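Local coordinates for putative carboxynorspermidine decarboxylase protein (Sinorhizobium meliloti, PDB 3MT1), which probably catalyses the pyridoxal 5'-phosphate-dependent decarboxylation of carboxynorspermidine and carboxyspermidine to norspermidine and spermidine, at residues B[168-173]-B[209-214]; B[151-156]-B[188-193]; B[5-10]-B[264-269]. All coordinates share one frame; numbering follows the deposited sequence.

Interaction 1 of 3, residues B[168-173]-B[209-214]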
# COMPACT_ATOMS: atom_id res chain seq x y z
N LYS B 168 -16.22 -20.79 1.16
CA LYS B 168 -16.63 -21.17 -0.17
C LYS B 168 -17.51 -22.42 -0.10
O LYS B 168 -17.96 -22.93 -1.13
CB LYS B 168 -15.34 -21.43 -0.98
CG LYS B 168 -15.45 -21.53 -2.52
CD LYS B 168 -14.06 -21.41 -3.17
CE LYS B 168 -13.65 -19.94 -3.26
NZ LYS B 168 -12.39 -19.75 -4.06
N ASP B 169 -17.77 -22.89 1.12
CA ASP B 169 -18.52 -24.13 1.33
C ASP B 169 -19.75 -23.91 2.21
O ASP B 169 -19.66 -23.37 3.32
CB ASP B 169 -17.62 -25.17 1.97
CG ASP B 169 -18.25 -26.53 2.00
OD1 ASP B 169 -18.11 -27.26 1.00
OD2 ASP B 169 -18.84 -26.88 3.04
N PHE B 170 -20.92 -24.31 1.69
CA PHE B 170 -22.15 -24.02 2.39
C PHE B 170 -22.23 -24.78 3.71
O PHE B 170 -22.65 -24.21 4.73
CB PHE B 170 -23.35 -24.39 1.55
CG PHE B 170 -24.63 -24.42 2.33
CD1 PHE B 170 -25.17 -23.23 2.85
CD2 PHE B 170 -25.29 -25.62 2.56
CE1 PHE B 170 -26.34 -23.24 3.58
CE2 PHE B 170 -26.49 -25.65 3.29
CZ PHE B 170 -27.01 -24.45 3.80
N GLY B 171 -21.82 -26.05 3.67
CA GLY B 171 -21.77 -26.89 4.85
C GLY B 171 -21.07 -26.21 6.01
O GLY B 171 -21.57 -26.27 7.15
N LEU B 172 -19.92 -25.56 5.73
CA LEU B 172 -19.13 -24.90 6.77
C LEU B 172 -19.81 -23.68 7.31
O LEU B 172 -19.84 -23.49 8.53
CB LEU B 172 -17.72 -24.53 6.29
CG LEU B 172 -16.95 -23.61 7.25
CD1 LEU B 172 -16.57 -24.29 8.56
CD2 LEU B 172 -15.70 -23.03 6.58
N PHE B 173 -20.35 -22.85 6.42
CA PHE B 173 -21.21 -21.73 6.83
C PHE B 173 -22.36 -22.25 7.71
O PHE B 173 -22.66 -21.69 8.78
CB PHE B 173 -21.77 -20.94 5.64
CG PHE B 173 -22.87 -19.99 6.03
CD1 PHE B 173 -22.59 -18.82 6.72
CD2 PHE B 173 -24.21 -20.29 5.76
CE1 PHE B 173 -23.61 -17.96 7.11
CE2 PHE B 173 -25.25 -19.42 6.15
CZ PHE B 173 -24.94 -18.26 6.82
N VAL B 209 -27.07 -21.91 -3.72
CA VAL B 209 -27.66 -20.62 -3.44
C VAL B 209 -29.05 -20.71 -2.79
O VAL B 209 -29.44 -19.86 -1.99
CB VAL B 209 -27.63 -19.76 -4.73
CG1 VAL B 209 -28.45 -18.51 -4.60
CG2 VAL B 209 -26.19 -19.37 -5.05
N ASP B 210 -29.78 -21.78 -3.12
CA ASP B 210 -31.17 -21.95 -2.68
C ASP B 210 -31.27 -22.65 -1.34
O ASP B 210 -32.06 -22.26 -0.49
CB ASP B 210 -31.97 -22.69 -3.74
CG ASP B 210 -32.12 -21.89 -5.02
OD1 ASP B 210 -32.80 -20.82 -4.99
OD2 ASP B 210 -31.56 -22.32 -6.06
N ALA B 211 -30.47 -23.68 -1.15
CA ALA B 211 -30.24 -24.21 0.18
C ALA B 211 -29.83 -23.07 1.14
O ALA B 211 -30.40 -22.89 2.21
CB ALA B 211 -29.16 -25.30 0.12
N PHE B 212 -28.84 -22.28 0.75
CA PHE B 212 -28.34 -21.15 1.55
C PHE B 212 -29.40 -20.07 1.87
O PHE B 212 -29.44 -19.56 2.99
CB PHE B 212 -27.14 -20.56 0.83
CG PHE B 212 -26.68 -19.24 1.35
CD1 PHE B 212 -25.90 -19.16 2.50
CD2 PHE B 212 -26.97 -18.07 0.65
CE1 PHE B 212 -25.44 -17.94 2.96
CE2 PHE B 212 -26.52 -16.85 1.11
CZ PHE B 212 -25.74 -16.78 2.27
N SER B 213 -30.22 -19.72 0.87
CA SER B 213 -31.40 -18.87 1.05
C SER B 213 -32.39 -19.44 2.05
O SER B 213 -32.95 -18.70 2.87
CB SER B 213 -32.15 -18.68 -0.27
OG SER B 213 -31.40 -17.87 -1.16
N ALA B 214 -32.60 -20.75 1.97
CA ALA B 214 -33.55 -21.45 2.84
C ALA B 214 -33.04 -21.47 4.27
O ALA B 214 -33.81 -21.39 5.22
CB ALA B 214 -33.75 -22.85 2.33
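The CA atoms of Phe-170 and Phe-212 stand 6.9 Å apart, the closest pair of CA atoms across the two segments, where the start of helix 170-190 packs beside the start of helix 209-223. These helices follow strands 158-160 and 193-195 and are neighbours on the outside of the parallel eight-stranded beta/alpha barrel that carries the cofactor in this decarboxylase family. Three phenylalanines and one alanine make the contact, with no hydrogen bond across it. Phe-170 lays one side of its ring against the start of helix 209-223: its CE1 comes to 3.5 Å from the CA of Phe-212, and its CD1 lies 3.9 Å from the CB of Phe-212, near the plane of that ring and at its edge. Ala-211 covers one face of the Phe-170 ring, with its CB 4.2 Å from CE2 of that ring. Tyr-207 and Pro-208, in the loop leading into helix 209-223, also pack on Phe-170. One turn on, Phe-173 and Phe-212 form an offset edge-to-face pair, with centroids 5.3 Å apart and planes at 61°. Phe-212 supplies the edge, its CE1 lying over the face of Phe-173, 3.5 Å from CE2. The CG of Phe-212 is anti to its backbone nitrogen (chi1 168°), which carries the ring across toward Phe-173; it also meets the Phe-202 ring at a low angle. Polar bonds flank the aromatic contact. Asp-169 is the N-cap of helix 170-190, its OD2 accepting from the Leu-172 N through the anti lone pair, while Asp-210 OD1 bonds His-23 NE2 on helix 11-28. Within helix 209-223 the carbonyl oxygen of Val-209 is gripped twice, by Ser-213 N and, at 2.9 Å, by Ser-213 OG, the two donors arriving from opposite faces of its plane.

Interaction 2 of 3, residues B[151-156]-B[188-193]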
# COMPACT_ATOMS: atom_id res chain seq x y z
N ARG B 151 -26.57 -6.20 30.31
CA ARG B 151 -26.70 -4.96 31.07
C ARG B 151 -26.93 -3.74 30.16
O ARG B 151 -27.32 -2.66 30.61
CB ARG B 151 -25.50 -4.74 32.00
CG ARG B 151 -25.90 -4.08 33.31
CD ARG B 151 -24.71 -3.60 34.09
NE ARG B 151 -24.83 -2.17 34.41
CZ ARG B 151 -24.14 -1.21 33.78
NH1 ARG B 151 -24.30 0.06 34.12
NH2 ARG B 151 -23.30 -1.52 32.80
N VAL B 152 -26.73 -3.94 28.87
CA VAL B 152 -26.76 -2.82 27.95
C VAL B 152 -27.78 -3.00 26.79
O VAL B 152 -27.79 -2.25 25.82
CB VAL B 152 -25.33 -2.48 27.55
CG1 VAL B 152 -24.87 -3.31 26.35
CG2 VAL B 152 -25.19 -1.00 27.29
N MSE B 153 -28.67 -3.98 26.95
CA MSE B 153 -29.71 -4.32 25.97
C MSE B 153 -30.78 -3.25 25.75
O MSE B 153 -31.43 -3.24 24.72
CB MSE B 153 -30.37 -5.64 26.37
CG MSE B 153 -29.47 -6.84 26.19
SE MSE B 153 -29.29 -7.40 24.32
CE MSE B 153 -30.94 -8.37 24.14
N ASP B 154 -30.97 -2.35 26.71
CA ASP B 154 -31.94 -1.27 26.55
C ASP B 154 -31.42 -0.15 25.63
O ASP B 154 -32.10 0.86 25.43
CB ASP B 154 -32.35 -0.70 27.93
N ARG B 155 -30.22 -0.33 25.08
CA ARG B 155 -29.59 0.73 24.31
C ARG B 155 -29.26 0.28 22.89
O ARG B 155 -28.92 1.10 22.04
CB ARG B 155 -28.31 1.21 25.00
CG ARG B 155 -28.42 1.31 26.51
CD ARG B 155 -27.18 1.93 27.11
NE ARG B 155 -27.19 3.38 26.99
CZ ARG B 155 -26.20 4.18 27.36
NH1 ARG B 155 -25.07 3.68 27.88
NH2 ARG B 155 -26.32 5.50 27.20
N ILE B 156 -29.34 -1.01 22.62
CA ILE B 156 -29.14 -1.50 21.25
C ILE B 156 -30.41 -2.12 20.69
O ILE B 156 -31.46 -2.04 21.29
CB ILE B 156 -27.96 -2.49 21.13
CG1 ILE B 156 -28.16 -3.65 22.11
CG2 ILE B 156 -26.62 -1.75 21.28
CD1 ILE B 156 -26.86 -4.30 22.62
N ILE B 188 -30.20 -12.95 20.47
CA ILE B 188 -30.60 -12.61 19.11
C ILE B 188 -32.13 -12.46 18.98
O ILE B 188 -32.62 -11.47 18.44
CB ILE B 188 -30.01 -13.62 18.08
CG1 ILE B 188 -28.47 -13.48 18.03
CG2 ILE B 188 -30.62 -13.42 16.70
CD1 ILE B 188 -27.72 -14.65 17.35
N ALA B 189 -32.87 -13.42 19.53
CA ALA B 189 -34.35 -13.36 19.56
C ALA B 189 -34.88 -12.00 20.04
O ALA B 189 -35.93 -11.55 19.56
CB ALA B 189 -34.94 -14.50 20.44
N ARG B 190 -34.15 -11.35 20.94
CA ARG B 190 -34.61 -10.14 21.64
C ARG B 190 -34.36 -8.84 20.86
O ARG B 190 -34.93 -7.80 21.19
CB ARG B 190 -33.99 -10.03 23.04
CG ARG B 190 -34.40 -11.12 24.03
CD ARG B 190 -33.55 -11.09 25.32
NE ARG B 190 -33.48 -9.75 25.91
CZ ARG B 190 -32.78 -9.41 26.99
NH1 ARG B 190 -32.06 -10.32 27.65
NH2 ARG B 190 -32.79 -8.14 27.41
N VAL B 191 -33.52 -8.89 19.83
CA VAL B 191 -33.25 -7.70 19.03
C VAL B 191 -33.99 -7.82 17.73
O VAL B 191 -34.65 -8.83 17.49
CB VAL B 191 -31.74 -7.49 18.76
CG1 VAL B 191 -31.00 -7.27 20.05
CG2 VAL B 191 -31.15 -8.65 18.01
N ASP B 192 -33.90 -6.81 16.88
CA ASP B 192 -34.66 -6.92 15.66
C ASP B 192 -33.88 -6.90 14.36
O ASP B 192 -34.48 -6.96 13.30
CB ASP B 192 -35.89 -5.99 15.66
CG ASP B 192 -35.52 -4.57 15.79
OD1 ASP B 192 -34.46 -4.25 15.23
OD2 ASP B 192 -36.25 -3.78 16.43
N TRP B 193 -32.54 -6.90 14.43
CA TRP B 193 -31.72 -7.15 13.23
C TRP B 193 -30.35 -7.72 13.54
O TRP B 193 -29.79 -7.46 14.60
CB TRP B 193 -31.59 -5.91 12.34
CG TRP B 193 -30.95 -4.74 13.02
CD1 TRP B 193 -31.59 -3.73 13.64
CD2 TRP B 193 -29.53 -4.46 13.15
NE1 TRP B 193 -30.67 -2.82 14.14
CE2 TRP B 193 -29.41 -3.25 13.87
CE3 TRP B 193 -28.37 -5.12 12.74
CZ2 TRP B 193 -28.19 -2.68 14.19
CZ3 TRP B 193 -27.13 -4.55 13.06
CH2 TRP B 193 -27.06 -3.33 13.78
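Met-153, a selenomethionine, reaches from a type I turn spanning Val-152 to Arg-155 to meet Arg-190 and Val-191. Val-152 opens the turn, and its side chain packs on Ile-101 and Leu-104 of helix 101-107. Met-153 makes all the close contacts of this segment. CG stands beside the backbone N (chi1 -71°), and the chain bends at chi2 (-76°) and chi3 (-80°), a curl that brings the methyl group back over one face of the Arg-190 guanidinium. CE sits 3.4 Å from the NE of Arg-190, above the plane and displaced toward its rim, and it also touches the CB of Arg-190 at 3.6 Å. Farther back along the selenomethionine, its CB lies 3.6 Å from Arg-190 NH2, so the two side chains cross obliquely, the selenomethionine touching both the stem and the guanidinium of the arginine. The same methyl meets Val-191 CG1 at 4.2 Å, and Phe-159 and Leu-187 also pack on Met-153. The charge of Arg-190 is answered by Glu-150, whose OE1 forms a salt bridge with NH1 and probably helps to hold the guanidinium in place against the methyl. The two segments frame one beta-alpha-beta crossover of the barrel: the first leads from helix 146-150 into strand 158-160, and the second leaves helix 170-190 for the adjacent parallel strand 193-195. Beyond Asp-154, whose CB points away, Arg-155 closes the turn with its N bonded to the Val-152 O at 3.2 Å, and its own carbonyl accepts from Arg-116 NE. Ile-156 packs on Leu-104. Just past it, Asp-192 shares a backbone hydrogen bond with Asn-157 and Trp-193 one with Phe-159, while Trp-193 NE1 bonds Asn-157 OD1.

Interaction 3 of 3, residues B[5-10]-B[264-269]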
# COMPACT_ATOMS: atom_id res chain seq x y z
N PRO B 5 -0.75 0.04 -17.44
CA PRO B 5 -1.69 -0.89 -16.86
C PRO B 5 -3.03 -0.23 -16.65
O PRO B 5 -3.11 1.01 -16.50
CB PRO B 5 -1.06 -1.22 -15.50
CG PRO B 5 -0.32 0.01 -15.11
CD PRO B 5 0.21 0.56 -16.44
N TYR B 6 -4.09 -1.03 -16.64
CA TYR B 6 -5.38 -0.57 -16.16
C TYR B 6 -6.18 -1.75 -15.56
O TYR B 6 -5.93 -2.93 -15.91
CB TYR B 6 -6.17 0.14 -17.28
CG TYR B 6 -6.31 -0.65 -18.56
CD1 TYR B 6 -7.38 -1.52 -18.76
CD2 TYR B 6 -5.37 -0.53 -19.58
CE1 TYR B 6 -7.51 -2.24 -19.95
CE2 TYR B 6 -5.50 -1.25 -20.76
CZ TYR B 6 -6.56 -2.11 -20.93
OH TYR B 6 -6.67 -2.83 -22.10
N TYR B 7 -7.09 -1.43 -14.64
CA TYR B 7 -8.02 -2.40 -14.09
C TYR B 7 -9.23 -2.36 -15.00
O TYR B 7 -9.78 -1.27 -15.23
CB TYR B 7 -8.46 -1.99 -12.69
CG TYR B 7 -7.38 -1.85 -11.63
CD1 TYR B 7 -6.92 -0.59 -11.24
CD2 TYR B 7 -6.89 -2.97 -10.94
CE1 TYR B 7 -5.94 -0.43 -10.25
CE2 TYR B 7 -5.91 -2.84 -9.94
CZ TYR B 7 -5.44 -1.56 -9.59
OH TYR B 7 -4.47 -1.38 -8.61
N LEU B 8 -9.66 -3.51 -15.50
CA LEU B 8 -10.80 -3.51 -16.43
C LEU B 8 -11.99 -4.17 -15.78
O LEU B 8 -11.99 -5.37 -15.51
CB LEU B 8 -10.43 -4.21 -17.73
CG LEU B 8 -11.46 -4.28 -18.87
CD1 LEU B 8 -12.01 -2.96 -19.19
CD2 LEU B 8 -10.83 -4.87 -20.15
N ILE B 9 -13.01 -3.39 -15.49
CA ILE B 9 -14.18 -3.96 -14.88
C ILE B 9 -15.15 -4.38 -15.96
O ILE B 9 -15.64 -3.54 -16.73
CB ILE B 9 -14.83 -2.97 -13.92
CG1 ILE B 9 -13.85 -2.65 -12.77
CG2 ILE B 9 -16.20 -3.52 -13.43
CD1 ILE B 9 -14.15 -1.28 -12.09
N ASP B 10 -15.41 -5.68 -16.04
CA ASP B 10 -16.31 -6.22 -17.03
C ASP B 10 -17.79 -6.04 -16.62
O ASP B 10 -18.29 -6.75 -15.74
CB ASP B 10 -15.98 -7.70 -17.37
CG ASP B 10 -16.86 -8.26 -18.49
OD1 ASP B 10 -16.36 -8.45 -19.63
OD2 ASP B 10 -18.09 -8.47 -18.25
N GLU B 264 3.32 -4.34 -5.27
CA GLU B 264 3.28 -3.49 -4.10
C GLU B 264 2.32 -2.32 -4.29
O GLU B 264 1.59 -1.93 -3.37
CB GLU B 264 4.67 -2.99 -3.65
CG GLU B 264 4.56 -2.23 -2.33
CD GLU B 264 5.88 -1.98 -1.64
OE1 GLU B 264 6.85 -2.67 -1.96
OE2 GLU B 264 5.95 -1.07 -0.79
N ALA B 265 2.31 -1.78 -5.51
CA ALA B 265 1.56 -0.57 -5.77
C ALA B 265 0.14 -0.87 -6.18
O ALA B 265 -0.74 -0.02 -6.02
CB ALA B 265 2.25 0.25 -6.84
N HIS B 266 -0.09 -2.05 -6.74
CA HIS B 266 -1.33 -2.30 -7.52
C HIS B 266 -2.18 -3.47 -7.07
O HIS B 266 -3.35 -3.51 -7.41
CB HIS B 266 -1.01 -2.43 -9.01
CG HIS B 266 -0.24 -1.26 -9.54
ND1 HIS B 266 0.68 -1.37 -10.57
CD2 HIS B 266 -0.22 0.04 -9.15
CE1 HIS B 266 1.21 -0.18 -10.80
NE2 HIS B 266 0.69 0.69 -9.95
N MSE B 267 -1.61 -4.41 -6.33
CA MSE B 267 -2.30 -5.62 -5.90
C MSE B 267 -1.67 -6.07 -4.57
O MSE B 267 -1.11 -7.16 -4.44
CB MSE B 267 -2.19 -6.68 -6.99
CG MSE B 267 -3.28 -6.58 -8.11
SE MSE B 267 -3.01 -8.12 -9.30
CE MSE B 267 -4.28 -9.33 -8.43
N LEU B 268 -1.75 -5.16 -3.61
CA LEU B 268 -0.90 -5.17 -2.45
C LEU B 268 -1.18 -6.36 -1.56
O LEU B 268 -0.29 -6.83 -0.86
CB LEU B 268 -1.04 -3.83 -1.72
CG LEU B 268 -0.47 -3.62 -0.30
CD1 LEU B 268 1.07 -3.74 -0.26
CD2 LEU B 268 -0.93 -2.28 0.34
N ASP B 269 -2.41 -6.85 -1.56
CA ASP B 269 -2.72 -8.11 -0.87
C ASP B 269 -1.80 -9.25 -1.29
O ASP B 269 -1.43 -10.07 -0.46
CB ASP B 269 -4.21 -8.50 -0.98
CG ASP B 269 -5.04 -8.01 0.26
OD1 ASP B 269 -4.69 -6.96 0.82
OD2 ASP B 269 -6.03 -8.67 0.68
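Tyr-7 sends its hydroxyl to the backbone of His-266, and this one buried point is where strand 6-10 is tightly joined to segment 264-269. With CG beside the backbone N (chi1 -60°), the ring extends to His-266, and OH donates to the His-266 O at 2.7 Å, meeting a lone pair in the carbonyl plane with a C=O...donor angle of 120°. The acceptor lies near the plane of the phenol, at its edge. Tyr-7 OH rests 3.4 Å from the CA and 3.6 Å from the CB of His-266, while the imidazole is held by ND1 bonding Ser-261 OG. The chain turns just after, from helix 263-266 into helix 268-273. A phenylalanine here would keep the ring but is likely to leave the His-266 carbonyl without its hydroxyl partner, and that turn less firmly tied to the strand. Around this bond the fit is slacker: Pro-5 CG comes only to 4.6 Å from His-266 CE1. The partly exposed Asp-10 and Asp-269 bond to Arg-343 and Lys-328 of the same chain. Glu-264 forms a salt bridge with Lys-328 of the second subunit. The contact ties the N-terminal strand of the beta domain to the helical link between its strands 255-259 and 286-291, which bears Asp-269, a predicted substrate-binding residue, at the dimer interface where class-II decarboxylases place their active sites.

In the fold
Interactions 1 and 2 share helix 170-190, meeting it near its start and its end; their centres lie about 27 Å apart, and their segments alternate along the chain. Both belong to the outer layer of the barrel and are partly buried, yet one rests on aromatic rings meeting between helices and the other on a methyl group against the face of an arginine guanidinium. Interaction 3 lies on the other side of the chain's centre from both, in the C-terminal beta domain. It is fully buried and depends on one directed hydrogen bond. Joining residues over 250 positions apart, it encloses both barrel contacts within its loop, and it alone of the three adjoins the second subunit.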